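PDB 5YLY: nitrate reductase from Ulva prolifera, which probably catalyses the NADH-dependent reduction of nitrate to nitrite, its FAD-binding cytochrome b5 reductase domain taking electrons from NADH. Local coordinates for residues V105-K110 / E203-L208; G143-D148 / Y153-L158; Y227-D230 / G235-Y238; M247-L252 / E279-E284. All coordinates share one frame; numbering follows the deposited sequence.

Contact 1: V105-K110 / E203-L208; sequences VVKIYK and EADILL. With FAD (flavin-adenine dinucleotide), chain C.
Lys107, the residue that reaches across to Asp205, lays its CG 3.8 Å above one face of the Tyr109 ring, toward the rim. On the opposite face FAD C2B sits over the ring centre, so Tyr109 is packed between a lysine chain and the ribose of the cofactor. The adenine is close too, with Tyr109 CD1 3.5 Å from FAD C4A. At the other end of FAD the backbone does the work: the flavin N3 donates to Val105 O at 2.8 Å with an angle of 169°, and Lys107 N answers with a bond to FAD O2 at 3.0 Å. The pyrimidine end of the flavin is thus held in place by both a donor and an acceptor.

With CG anti to the backbone N (chi1 177°) and a bend at chi2, the Lys107 chain crosses Asp205 at about a right angle and brings NZ to OD1 at 3.0 Å. This salt bridge uses the anti lone pair of OD1; Asp47 gives the ammonium a second carboxylate. Farther along, Val105 CG2 meets Leu208 CD2 at 4.3 Å. The contact joins the FAD-binding and NAD-binding domains. Residues 105-107 close strand 101-107, which pairs with strand 48-54, and the chain then runs on as loop, with Val106 against helix 122-129, while 203-208 leads from strand 193-200 into helix 209-218.

Contact 2: G143-D148 / Y153-L158; sequences GHFHYD and YKNHKL
His146 and Lys154 form the hydrogen-bonded pair of this antiparallel contact, each backbone N donating to the other residue's O at 2.8 Å. Phe145 and Asn155 make the neighbouring non-hydrogen-bonded pair, and His156 N then bonds to His144 O. A side-chain bond continues the series: His144 ND1 donates to Asn155 OD1 at 2.8 Å. Its acceptor lies in the imidazole plane and the approach runs close to the C=O axis, although ring and amide planes are turned 52° apart. His144 CG stands between the backbone N and the carbonyl carbon (chi1 52°), which leaves the ring alongside the Asn155 amide, pointing the same way.

These residues belong to the beta hairpin of strands 145-149 and 152-155. A type II' turn from Asn155 to Leu158 leads on to strand 158-161, completing a three-stranded antiparallel sheet like the linker between flavin and nucleotide domains in cytochrome b5 reductases.

Among the aromatic contacts, His144 CB stands over the face of the His156 ring, 3.5 Å from its centroid, a CH-pi contact; the two imidazoles are nearly parallel but slid apart. Phe145 CE1 reaches Tyr153 CD2 at 3.5 Å; the side chains run crosswise, but their ring planes are only 29° apart and slid so that they barely overlap. Both residues pack against Ile260 and Ile290. Asp148 CB lies over the centre of one face of the His146 imidazole, within the same strand.

The charged groups meet more loosely. Asp148 OD2 touches Lys154 CE at 3.5 Å but stays 4.2 Å from NZ, beyond a salt bridge, while Asp148 OD1 bonds to His152.

Contact 3: Y227-D230 / G235-Y238; sequences YTVD and GWKY
Tyr227 pushes CD2 into the middle of the Tyr238 ring, 3.4 Å above its plane, in a T-shaped (edge-to-face) pair with planes at 80° and centroids 4.8 Å apart. The setting is the parallel sheet of the NAD-binding domain: Tyr227 and Val229 lie on strand 223-229, and segment 235-238 is the end of the loop that brings the chain back to the short neighbouring strand 239-240.

The indole of Trp236 is a flat wedge in this packing. Tyr238 CB presses on one face, toward the rim, and Val229 CG2 covers the opposite face, above the five-membered ring in a CH-pi contact. The far corner of the wedge, CH2, butts against Tyr227 CB at 3.5 Å. Trp236 gets there with CG anti to its backbone N (chi1 176°), approaching Val229 from the opposite direction, and its NE1 bonds to Ser239 O.

Tyr238 thus makes two kinds of contact, its CB lying on the indole and its ring face taking the edge of Tyr227; the two tyrosines lie side by side and point the same way. An alanine at Tyr238 would keep CB on the tryptophan but is likely to strip the edge of Tyr227 of its aromatic cover, leaving a gap where the ring had packed.

Arg209, from helix 209-218, makes a cation-pi contact with Tyr227, whose OH bonds to Glu213. The tightest approach between the two segments runs from Tyr238 CB to the carbonyl O of Tyr227, 3.2 Å.

Contact 4: M247-L252 / E279-E284; sequences MCERAL and EKMGFE
Glu249 and Met281 bring the backbones to 7.6 Å, CA to CA, where the last turn of helix 245-251 meets the end of helix 267-280, closed by a Schellman motif with Gly282 at phi 102°. One side chain makes the whole contact from the second segment. Met281 lays SD against Cys248 CB at 3.6 Å, and a bend at chi3 (80°) turns the methyl CE in over the end of the first helix. There CE lies 3.5 Å from Cys248 O and 3.8 Å from Leu252 O, with Glu249 CA and Leu252 CB also close. Cys248 O already accepts a bond from Leu252 N, so the methyl simply packs beside a satisfied helical carbonyl. Glu249 contributes its aliphatic part, CG lying 4.2 Å from Met281 SD, while its carboxylate pairs with Arg254. Putting a serine in place of Met281 would probably open a gap between the two helix ends and leave Cys248 CB without its sulfur neighbour.

Met281 also shares a backbone bond with Tyr255. Beneath the helix ends lies the parallel sheet: Leu252 rests on strands 193-200 and 164-170, and Phe283 reaches Asn166 of the latter.

How the contacts relate
Contacts 3 and 4 are buried and lie within the NAD-binding domain, while contacts 1 and 2 are only partly buried, on opposite sides of the chain's centre. Contact 1 spans both domains and relies on charge and the cofactor; contact 2 relies on backbone pairing; contact 3 is aromatic packing and contact 4 that of a lone methionine. Contacts 1 and 3 touch, Ile206 CD1 lying 3.7 Å from Trp236 CH2, so the loop after strand 193-200 serves both. Contact 3 meets contact 4 where helix 245-251 packs on strand 223-229, Met247 CE lying 3.5 Å from Thr228 OG1. Contact 2 stands apart, its nearest atoms about 8 Å from those of contact 4.

Contact 1: V105-K110 / E203-L208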
# COMPACT_ATOMS: atom_id res chain seq x y z
N VAL A 105 -9.25 1.05 1.41
CA VAL A 105 -9.68 0.22 0.28
C VAL A 105 -9.29 -1.19 0.70
O VAL A 105 -8.11 -1.44 0.95
CB VAL A 105 -9.05 0.70 -1.05
CG1 VAL A 105 -9.22 -0.34 -2.15
CG2 VAL A 105 -9.66 2.03 -1.45
N VAL A 106 -10.29 -2.08 0.86
CA VAL A 106 -10.06 -3.40 1.42
C VAL A 106 -10.52 -4.51 0.48
O VAL A 106 -11.67 -4.52 0.03
CB VAL A 106 -10.70 -3.54 2.85
CG1 VAL A 106 -10.44 -4.92 3.46
CG2 VAL A 106 -10.21 -2.43 3.81
N LYS A 107 -9.64 -5.47 0.23
CA LYS A 107 -9.99 -6.68 -0.52
C LYS A 107 -10.73 -7.61 0.48
O LYS A 107 -10.18 -7.96 1.53
CB LYS A 107 -8.70 -7.37 -1.03
CG LYS A 107 -8.96 -8.70 -1.77
CD LYS A 107 -9.62 -8.52 -3.11
CE LYS A 107 -9.22 -9.65 -4.05
NZ LYS A 107 -9.64 -9.35 -5.45
N ILE A 108 -11.98 -7.98 0.15
CA ILE A 108 -12.78 -8.85 1.03
C ILE A 108 -12.54 -10.30 0.67
O ILE A 108 -12.81 -10.71 -0.46
CB ILE A 108 -14.30 -8.47 1.02
CG1 ILE A 108 -14.54 -6.93 1.12
CG2 ILE A 108 -15.08 -9.22 2.11
CD1 ILE A 108 -13.94 -6.18 2.33
N TYR A 109 -11.98 -11.07 1.61
CA TYR A 109 -11.70 -12.50 1.41
C TYR A 109 -12.88 -13.25 1.94
O TYR A 109 -13.01 -13.50 3.14
CB TYR A 109 -10.39 -12.91 2.11
CG TYR A 109 -9.16 -12.29 1.50
CD1 TYR A 109 -8.73 -12.66 0.23
CD2 TYR A 109 -8.38 -11.39 2.22
CE1 TYR A 109 -7.58 -12.10 -0.33
CE2 TYR A 109 -7.24 -10.82 1.67
CZ TYR A 109 -6.83 -11.19 0.40
OH TYR A 109 -5.70 -10.63 -0.15
N LYS A 110 -13.82 -13.51 1.03
CA LYS A 110 -15.08 -14.13 1.36
C LYS A 110 -14.97 -15.61 1.58
O LYS A 110 -14.09 -16.28 1.03
CB LYS A 110 -16.15 -13.78 0.30
CG LYS A 110 -16.45 -12.29 0.26
CD LYS A 110 -17.43 -11.90 -0.82
CE LYS A 110 -17.51 -10.40 -0.91
NZ LYS A 110 -18.42 -9.97 -1.99
N GLU A 203 -5.61 -10.72 -13.20
CA GLU A 203 -5.88 -9.34 -13.62
C GLU A 203 -7.03 -8.73 -12.78
O GLU A 203 -7.00 -7.54 -12.45
CB GLU A 203 -6.24 -9.37 -15.11
CG GLU A 203 -6.23 -8.01 -15.78
CD GLU A 203 -6.40 -8.01 -17.28
OE1 GLU A 203 -6.25 -9.07 -17.93
OE2 GLU A 203 -6.64 -6.90 -17.83
N ALA A 204 -8.01 -9.57 -12.39
CA ALA A 204 -9.16 -9.18 -11.57
C ALA A 204 -8.75 -8.77 -10.14
O ALA A 204 -9.46 -7.98 -9.51
CB ALA A 204 -10.18 -10.31 -11.53
N ASP A 205 -7.61 -9.30 -9.65
CA ASP A 205 -7.09 -9.00 -8.32
C ASP A 205 -6.32 -7.67 -8.21
O ASP A 205 -5.95 -7.28 -7.10
CB ASP A 205 -6.18 -10.13 -7.83
CG ASP A 205 -6.91 -11.42 -7.51
OD1 ASP A 205 -8.04 -11.34 -6.98
OD2 ASP A 205 -6.33 -12.50 -7.77
N ILE A 206 -6.02 -7.01 -9.34
CA ILE A 206 -5.25 -5.76 -9.31
C ILE A 206 -6.10 -4.71 -8.60
O ILE A 206 -7.22 -4.44 -9.04
CB ILE A 206 -4.85 -5.28 -10.74
CG1 ILE A 206 -3.98 -6.34 -11.48
CG2 ILE A 206 -4.11 -3.94 -10.69
CD1 ILE A 206 -3.85 -6.07 -13.01
N LEU A 207 -5.57 -4.12 -7.51
CA LEU A 207 -6.27 -3.06 -6.80
C LEU A 207 -5.95 -1.71 -7.44
O LEU A 207 -4.83 -1.49 -7.89
CB LEU A 207 -5.84 -3.01 -5.32
CG LEU A 207 -6.29 -4.16 -4.41
CD1 LEU A 207 -5.61 -4.07 -3.04
CD2 LEU A 207 -7.80 -4.18 -4.23
N LEU A 208 -6.94 -0.80 -7.42
CA LEU A 208 -6.80 0.61 -7.83
C LEU A 208 -6.16 0.78 -9.22
O LEU A 208 -5.42 1.75 -9.45
CB LEU A 208 -5.98 1.37 -6.75
CG LEU A 208 -6.61 1.42 -5.34
CD1 LEU A 208 -5.55 1.73 -4.28
CD2 LEU A 208 -7.76 2.44 -5.30
PA FAD C . -6.82 -13.56 7.40
O1A FAD C . -7.84 -14.20 8.26
O2A FAD C . -5.67 -12.93 8.15
O5B FAD C . -6.31 -14.67 6.33
C5B FAD C . -4.90 -14.79 6.03
C4B FAD C . -4.68 -14.85 4.54
O4B FAD C . -5.45 -15.92 3.95
C3B FAD C . -5.10 -13.62 3.76
O3B FAD C . -4.15 -12.56 3.88
C2B FAD C . -5.20 -14.18 2.33
O2B FAD C . -3.95 -14.16 1.65
C1B FAD C . -5.67 -15.63 2.58
N9A FAD C . -7.07 -15.87 2.26
C8A FAD C . -8.09 -16.10 3.14
N7A FAD C . -9.27 -16.26 2.58
C5A FAD C . -9.01 -16.11 1.23
C6A FAD C . -9.85 -16.10 0.10
N6A FAD C . -11.18 -16.07 0.16
N1A FAD C . -9.27 -15.96 -1.12
C2A FAD C . -7.94 -15.79 -1.18
N3A FAD C . -7.06 -15.73 -0.18
C4A FAD C . -7.66 -15.89 1.01
N1 FAD C . -5.25 -5.05 3.03
C2 FAD C . -6.21 -4.37 2.33
O2 FAD C . -7.19 -4.97 1.86
N3 FAD C . -6.07 -2.98 2.13
C4 FAD C . -5.02 -2.20 2.60
O4 FAD C . -5.04 -0.99 2.46
C4X FAD C . -3.99 -2.94 3.32
N5 FAD C . -2.94 -2.28 3.76
C5X FAD C . -1.94 -3.00 4.41
C6 FAD C . -0.80 -2.31 4.85
C7 FAD C . 0.23 -2.99 5.52
C7M FAD C . 1.45 -2.21 5.94
C8 FAD C . 0.12 -4.39 5.74
C8M FAD C . 1.19 -5.14 6.50
C9 FAD C . -1.00 -5.07 5.28
C9A FAD C . -2.04 -4.39 4.62
N10 FAD C . -3.22 -5.06 4.17
C10 FAD C . -4.20 -4.37 3.49
C1' FAD C . -3.50 -6.46 4.52
C2' FAD C . -4.28 -6.60 5.83
O2' FAD C . -3.43 -6.32 6.95
C3' FAD C . -4.89 -7.99 6.02
O3' FAD C . -3.87 -8.97 5.99
C4' FAD C . -6.00 -8.32 5.02
O4' FAD C . -7.08 -7.41 5.21
C5' FAD C . -6.52 -9.74 5.14
O5' FAD C . -6.81 -10.01 6.53
P FAD C . -8.02 -10.99 6.96
O1P FAD C . -8.17 -10.94 8.43
O2P FAD C . -9.24 -10.71 6.13
O3P FAD C . -7.45 -12.40 6.50

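Contact 2: G143-D148 / Y153-L158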
# COMPACT_ATOMS: atom_id res chain seq x y z
N GLY A 143 5.38 2.10 11.99
CA GLY A 143 6.35 1.97 10.92
C GLY A 143 7.65 2.65 11.20
O GLY A 143 7.70 3.59 11.99
N HIS A 144 8.68 2.18 10.53
CA HIS A 144 10.08 2.60 10.68
C HIS A 144 10.55 3.50 9.53
O HIS A 144 11.57 4.17 9.66
CB HIS A 144 10.95 1.33 10.74
CG HIS A 144 10.68 0.40 9.59
ND1 HIS A 144 11.44 0.44 8.43
CD2 HIS A 144 9.67 -0.50 9.42
CE1 HIS A 144 10.90 -0.45 7.62
NE2 HIS A 144 9.83 -1.03 8.16
N PHE A 145 9.86 3.44 8.39
CA PHE A 145 10.20 4.22 7.21
C PHE A 145 9.32 5.49 7.15
O PHE A 145 8.08 5.41 7.24
CB PHE A 145 10.04 3.38 5.93
CG PHE A 145 10.29 4.13 4.64
CD1 PHE A 145 11.58 4.29 4.15
CD2 PHE A 145 9.23 4.65 3.91
CE1 PHE A 145 11.80 4.98 2.95
CE2 PHE A 145 9.45 5.32 2.70
CZ PHE A 145 10.74 5.51 2.25
N HIS A 146 9.97 6.63 6.94
CA HIS A 146 9.27 7.91 6.87
C HIS A 146 9.83 8.74 5.72
O HIS A 146 10.98 9.15 5.76
CB HIS A 146 9.46 8.65 8.22
CG HIS A 146 8.79 9.99 8.35
ND1 HIS A 146 7.82 10.42 7.45
CD2 HIS A 146 8.90 10.90 9.34
CE1 HIS A 146 7.42 11.60 7.90
NE2 HIS A 146 8.04 11.93 9.03
N TYR A 147 9.02 9.00 4.71
CA TYR A 147 9.42 9.86 3.59
C TYR A 147 8.94 11.23 4.11
O TYR A 147 7.75 11.55 3.99
CB TYR A 147 8.69 9.44 2.30
CG TYR A 147 9.10 10.26 1.10
CD1 TYR A 147 10.30 10.01 0.43
CD2 TYR A 147 8.30 11.31 0.64
CE1 TYR A 147 10.68 10.77 -0.68
CE2 TYR A 147 8.68 12.08 -0.46
CZ TYR A 147 9.87 11.81 -1.11
OH TYR A 147 10.22 12.52 -2.23
N ASP A 148 9.84 11.96 4.77
CA ASP A 148 9.52 13.15 5.55
C ASP A 148 9.52 14.50 4.84
O ASP A 148 9.00 15.48 5.40
CB ASP A 148 10.45 13.24 6.77
CG ASP A 148 11.93 13.39 6.47
OD1 ASP A 148 12.40 12.80 5.48
OD2 ASP A 148 12.63 14.08 7.25
N TYR A 153 14.28 10.64 3.15
CA TYR A 153 13.61 9.64 3.99
C TYR A 153 14.42 9.34 5.25
O TYR A 153 15.62 9.62 5.35
CB TYR A 153 13.28 8.34 3.21
CG TYR A 153 14.50 7.48 2.93
CD1 TYR A 153 15.30 7.70 1.81
CD2 TYR A 153 14.88 6.46 3.81
CE1 TYR A 153 16.45 6.94 1.59
CE2 TYR A 153 16.02 5.70 3.59
CZ TYR A 153 16.81 5.94 2.48
OH TYR A 153 17.92 5.17 2.24
N LYS A 154 13.74 8.71 6.21
CA LYS A 154 14.34 8.21 7.44
C LYS A 154 13.92 6.74 7.48
O LYS A 154 12.78 6.42 7.13
CB LYS A 154 13.74 8.91 8.69
CG LYS A 154 13.96 10.40 8.82
CD LYS A 154 13.05 10.95 9.90
CE LYS A 154 13.36 12.37 10.27
NZ LYS A 154 12.34 12.88 11.22
N ASN A 155 14.84 5.85 7.84
CA ASN A 155 14.56 4.42 7.99
C ASN A 155 15.18 4.06 9.33
O ASN A 155 16.41 4.08 9.46
CB ASN A 155 15.15 3.58 6.87
CG ASN A 155 14.68 2.15 6.92
OD1 ASN A 155 13.53 1.85 7.27
ND2 ASN A 155 15.53 1.24 6.51
N HIS A 156 14.34 3.82 10.35
CA HIS A 156 14.77 3.60 11.73
C HIS A 156 15.57 4.85 12.15
O HIS A 156 15.02 5.96 12.14
CB HIS A 156 15.55 2.28 11.93
CG HIS A 156 14.74 1.04 11.67
ND1 HIS A 156 14.83 0.36 10.46
CD2 HIS A 156 13.86 0.39 12.46
CE1 HIS A 156 14.01 -0.67 10.56
NE2 HIS A 156 13.39 -0.69 11.74
N LYS A 157 16.87 4.69 12.42
CA LYS A 157 17.80 5.75 12.85
C LYS A 157 18.57 6.39 11.70
O LYS A 157 19.16 7.46 11.90
CB LYS A 157 18.76 5.21 13.91
CG LYS A 157 18.06 4.65 15.13
CD LYS A 157 17.41 5.74 15.99
CE LYS A 157 17.16 5.29 17.40
NZ LYS A 157 18.40 5.32 18.22
N LEU A 158 18.58 5.74 10.51
CA LEU A 158 19.26 6.21 9.31
C LEU A 158 18.43 7.25 8.56
O LEU A 158 17.20 7.16 8.54
CB LEU A 158 19.60 5.05 8.36
CG LEU A 158 20.55 3.95 8.89
CD1 LEU A 158 20.32 2.64 8.15
CD2 LEU A 158 22.01 4.38 8.77

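Contact 3: Y227-D230 / G235-Y238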
# COMPACT_ATOMS: atom_id res chain seq x y z
N TYR A 227 2.93 -4.39 -14.60
CA TYR A 227 2.15 -5.41 -13.92
C TYR A 227 2.58 -6.80 -14.33
O TYR A 227 3.06 -7.01 -15.45
CB TYR A 227 0.66 -5.27 -14.29
CG TYR A 227 0.07 -3.91 -14.05
CD1 TYR A 227 -0.50 -3.58 -12.81
CD2 TYR A 227 0.00 -2.96 -15.07
CE1 TYR A 227 -1.07 -2.33 -12.59
CE2 TYR A 227 -0.56 -1.70 -14.85
CZ TYR A 227 -1.11 -1.40 -13.62
OH TYR A 227 -1.65 -0.16 -13.40
N THR A 228 2.36 -7.79 -13.44
CA THR A 228 2.50 -9.21 -13.74
C THR A 228 1.34 -9.94 -13.10
O THR A 228 0.86 -9.53 -12.04
CB THR A 228 3.87 -9.83 -13.43
OG1 THR A 228 3.93 -11.12 -14.06
CG2 THR A 228 4.14 -9.98 -11.92
N VAL A 229 0.85 -10.96 -13.77
CA VAL A 229 -0.21 -11.83 -13.26
C VAL A 229 0.26 -13.28 -13.45
O VAL A 229 1.04 -13.53 -14.36
CB VAL A 229 -1.63 -11.54 -13.84
CG1 VAL A 229 -2.12 -10.14 -13.46
CG2 VAL A 229 -1.67 -11.74 -15.35
N ASP A 230 -0.15 -14.20 -12.55
CA ASP A 230 0.25 -15.61 -12.62
C ASP A 230 -0.35 -16.22 -13.87
O ASP A 230 0.39 -16.68 -14.76
CB ASP A 230 -0.24 -16.39 -11.38
CG ASP A 230 0.36 -15.97 -10.04
OD1 ASP A 230 1.26 -15.12 -10.03
OD2 ASP A 230 -0.04 -16.55 -9.01
N GLY A 235 -5.73 -10.96 -24.08
CA GLY A 235 -5.53 -9.54 -24.33
C GLY A 235 -4.73 -8.79 -23.28
O GLY A 235 -4.98 -7.60 -23.06
N TRP A 236 -3.74 -9.46 -22.64
CA TRP A 236 -2.90 -8.90 -21.56
C TRP A 236 -1.60 -8.30 -22.14
O TRP A 236 -0.81 -9.01 -22.78
CB TRP A 236 -2.64 -9.97 -20.48
CG TRP A 236 -1.72 -9.59 -19.35
CD1 TRP A 236 -0.50 -10.13 -19.07
CD2 TRP A 236 -2.00 -8.66 -18.29
NE1 TRP A 236 0.02 -9.56 -17.93
CE2 TRP A 236 -0.88 -8.67 -17.43
CE3 TRP A 236 -3.07 -7.80 -18.00
CZ2 TRP A 236 -0.81 -7.85 -16.29
CZ3 TRP A 236 -2.99 -6.99 -16.88
CH2 TRP A 236 -1.88 -7.03 -16.03
N LYS A 237 -1.39 -7.00 -21.92
CA LYS A 237 -0.23 -6.27 -22.47
C LYS A 237 0.98 -6.18 -21.53
O LYS A 237 1.92 -5.42 -21.81
CB LYS A 237 -0.65 -4.85 -22.95
CG LYS A 237 -1.75 -4.86 -24.03
CD LYS A 237 -1.55 -3.81 -25.12
CE LYS A 237 -0.93 -4.39 -26.37
NZ LYS A 237 -0.70 -3.35 -27.40
N TYR A 238 0.99 -6.95 -20.43
CA TYR A 238 2.11 -6.89 -19.49
C TYR A 238 2.74 -8.27 -19.25
O TYR A 238 2.59 -9.16 -20.09
CB TYR A 238 1.69 -6.19 -18.18
CG TYR A 238 1.09 -4.81 -18.34
CD1 TYR A 238 -0.28 -4.64 -18.52
CD2 TYR A 238 1.88 -3.67 -18.22
CE1 TYR A 238 -0.85 -3.38 -18.64
CE2 TYR A 238 1.32 -2.39 -18.34
CZ TYR A 238 -0.04 -2.25 -18.55
OH TYR A 238 -0.59 -1.00 -18.67

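Contact 4: M247-L252 / E279-E284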
# COMPACT_ATOMS: atom_id res chain seq x y z
N MET A 247 12.22 -9.32 -15.43
CA MET A 247 11.10 -8.44 -15.14
C MET A 247 11.54 -7.23 -14.31
O MET A 247 11.10 -6.11 -14.60
CB MET A 247 9.98 -9.20 -14.45
CG MET A 247 8.67 -8.45 -14.45
SD MET A 247 7.42 -9.36 -13.51
CE MET A 247 7.38 -10.92 -14.40
N CYS A 248 12.41 -7.46 -13.29
CA CYS A 248 12.92 -6.37 -12.46
C CYS A 248 13.77 -5.41 -13.29
O CYS A 248 13.68 -4.20 -13.10
CB CYS A 248 13.71 -6.91 -11.27
SG CYS A 248 12.70 -7.78 -10.04
N GLU A 249 14.59 -5.94 -14.23
CA GLU A 249 15.43 -5.08 -15.08
C GLU A 249 14.58 -4.26 -16.07
O GLU A 249 14.94 -3.13 -16.39
CB GLU A 249 16.51 -5.89 -15.82
CG GLU A 249 17.60 -6.40 -14.89
CD GLU A 249 18.62 -7.37 -15.47
OE1 GLU A 249 18.31 -8.06 -16.47
OE2 GLU A 249 19.73 -7.47 -14.88
N ARG A 250 13.49 -4.84 -16.56
CA ARG A 250 12.61 -4.11 -17.49
C ARG A 250 11.80 -3.02 -16.78
O ARG A 250 11.65 -1.93 -17.31
CB ARG A 250 11.67 -5.07 -18.25
CG ARG A 250 12.42 -5.93 -19.28
CD ARG A 250 11.51 -6.79 -20.15
NE ARG A 250 11.00 -7.96 -19.44
CZ ARG A 250 9.77 -8.07 -18.93
NH1 ARG A 250 8.91 -7.06 -19.04
NH2 ARG A 250 9.39 -9.18 -18.30
N ALA A 251 11.28 -3.32 -15.60
CA ALA A 251 10.38 -2.45 -14.84
C ALA A 251 11.00 -1.49 -13.88
O ALA A 251 10.35 -0.49 -13.56
CB ALA A 251 9.38 -3.33 -14.08
N LEU A 252 12.20 -1.79 -13.34
CA LEU A 252 12.77 -0.98 -12.27
C LEU A 252 14.11 -0.33 -12.55
O LEU A 252 14.81 -0.72 -13.48
CB LEU A 252 12.89 -1.88 -11.01
CG LEU A 252 11.61 -2.64 -10.56
CD1 LEU A 252 11.94 -3.61 -9.47
CD2 LEU A 252 10.49 -1.64 -10.10
N GLU A 279 19.04 -7.64 -5.20
CA GLU A 279 20.43 -7.81 -4.78
C GLU A 279 21.35 -7.90 -6.02
O GLU A 279 22.43 -7.31 -6.03
CB GLU A 279 20.58 -9.04 -3.89
CG GLU A 279 21.61 -8.88 -2.77
CD GLU A 279 21.09 -8.32 -1.45
OE1 GLU A 279 21.87 -8.31 -0.47
OE2 GLU A 279 19.90 -7.91 -1.39
N LYS A 280 20.86 -8.58 -7.08
CA LYS A 280 21.58 -8.71 -8.35
C LYS A 280 21.63 -7.36 -9.08
O LYS A 280 22.59 -7.11 -9.82
CB LYS A 280 20.94 -9.79 -9.22
CG LYS A 280 21.32 -11.20 -8.79
CD LYS A 280 20.54 -12.23 -9.56
CE LYS A 280 20.99 -13.63 -9.23
NZ LYS A 280 20.11 -14.64 -9.88
N MET A 281 20.62 -6.48 -8.84
CA MET A 281 20.57 -5.14 -9.45
C MET A 281 21.35 -4.07 -8.67
O MET A 281 21.30 -2.88 -9.02
CB MET A 281 19.13 -4.70 -9.71
CG MET A 281 18.50 -5.46 -10.84
SD MET A 281 16.74 -5.06 -10.98
CE MET A 281 16.83 -3.49 -11.84
N GLY A 282 22.06 -4.51 -7.62
CA GLY A 282 22.89 -3.65 -6.78
C GLY A 282 22.33 -3.22 -5.44
O GLY A 282 22.99 -2.49 -4.71
N PHE A 283 21.09 -3.61 -5.12
CA PHE A 283 20.47 -3.22 -3.86
C PHE A 283 20.95 -4.08 -2.69
O PHE A 283 21.55 -5.14 -2.89
CB PHE A 283 18.93 -3.19 -3.97
CG PHE A 283 18.47 -2.15 -4.97
CD1 PHE A 283 18.29 -0.82 -4.59
CD2 PHE A 283 18.22 -2.50 -6.30
CE1 PHE A 283 17.89 0.14 -5.52
CE2 PHE A 283 17.80 -1.54 -7.22
CZ PHE A 283 17.64 -0.22 -6.82
N GLU A 284 20.73 -3.59 -1.46
CA GLU A 284 21.17 -4.22 -0.22
C GLU A 284 19.97 -4.29 0.75
O GLU A 284 19.45 -3.26 1.16
CB GLU A 284 22.31 -3.39 0.38
CG GLU A 284 23.15 -4.10 1.43
CD GLU A 284 24.21 -3.22 2.07
OE1 GLU A 284 24.49 -2.12 1.54
OE2 GLU A 284 24.74 -3.61 3.13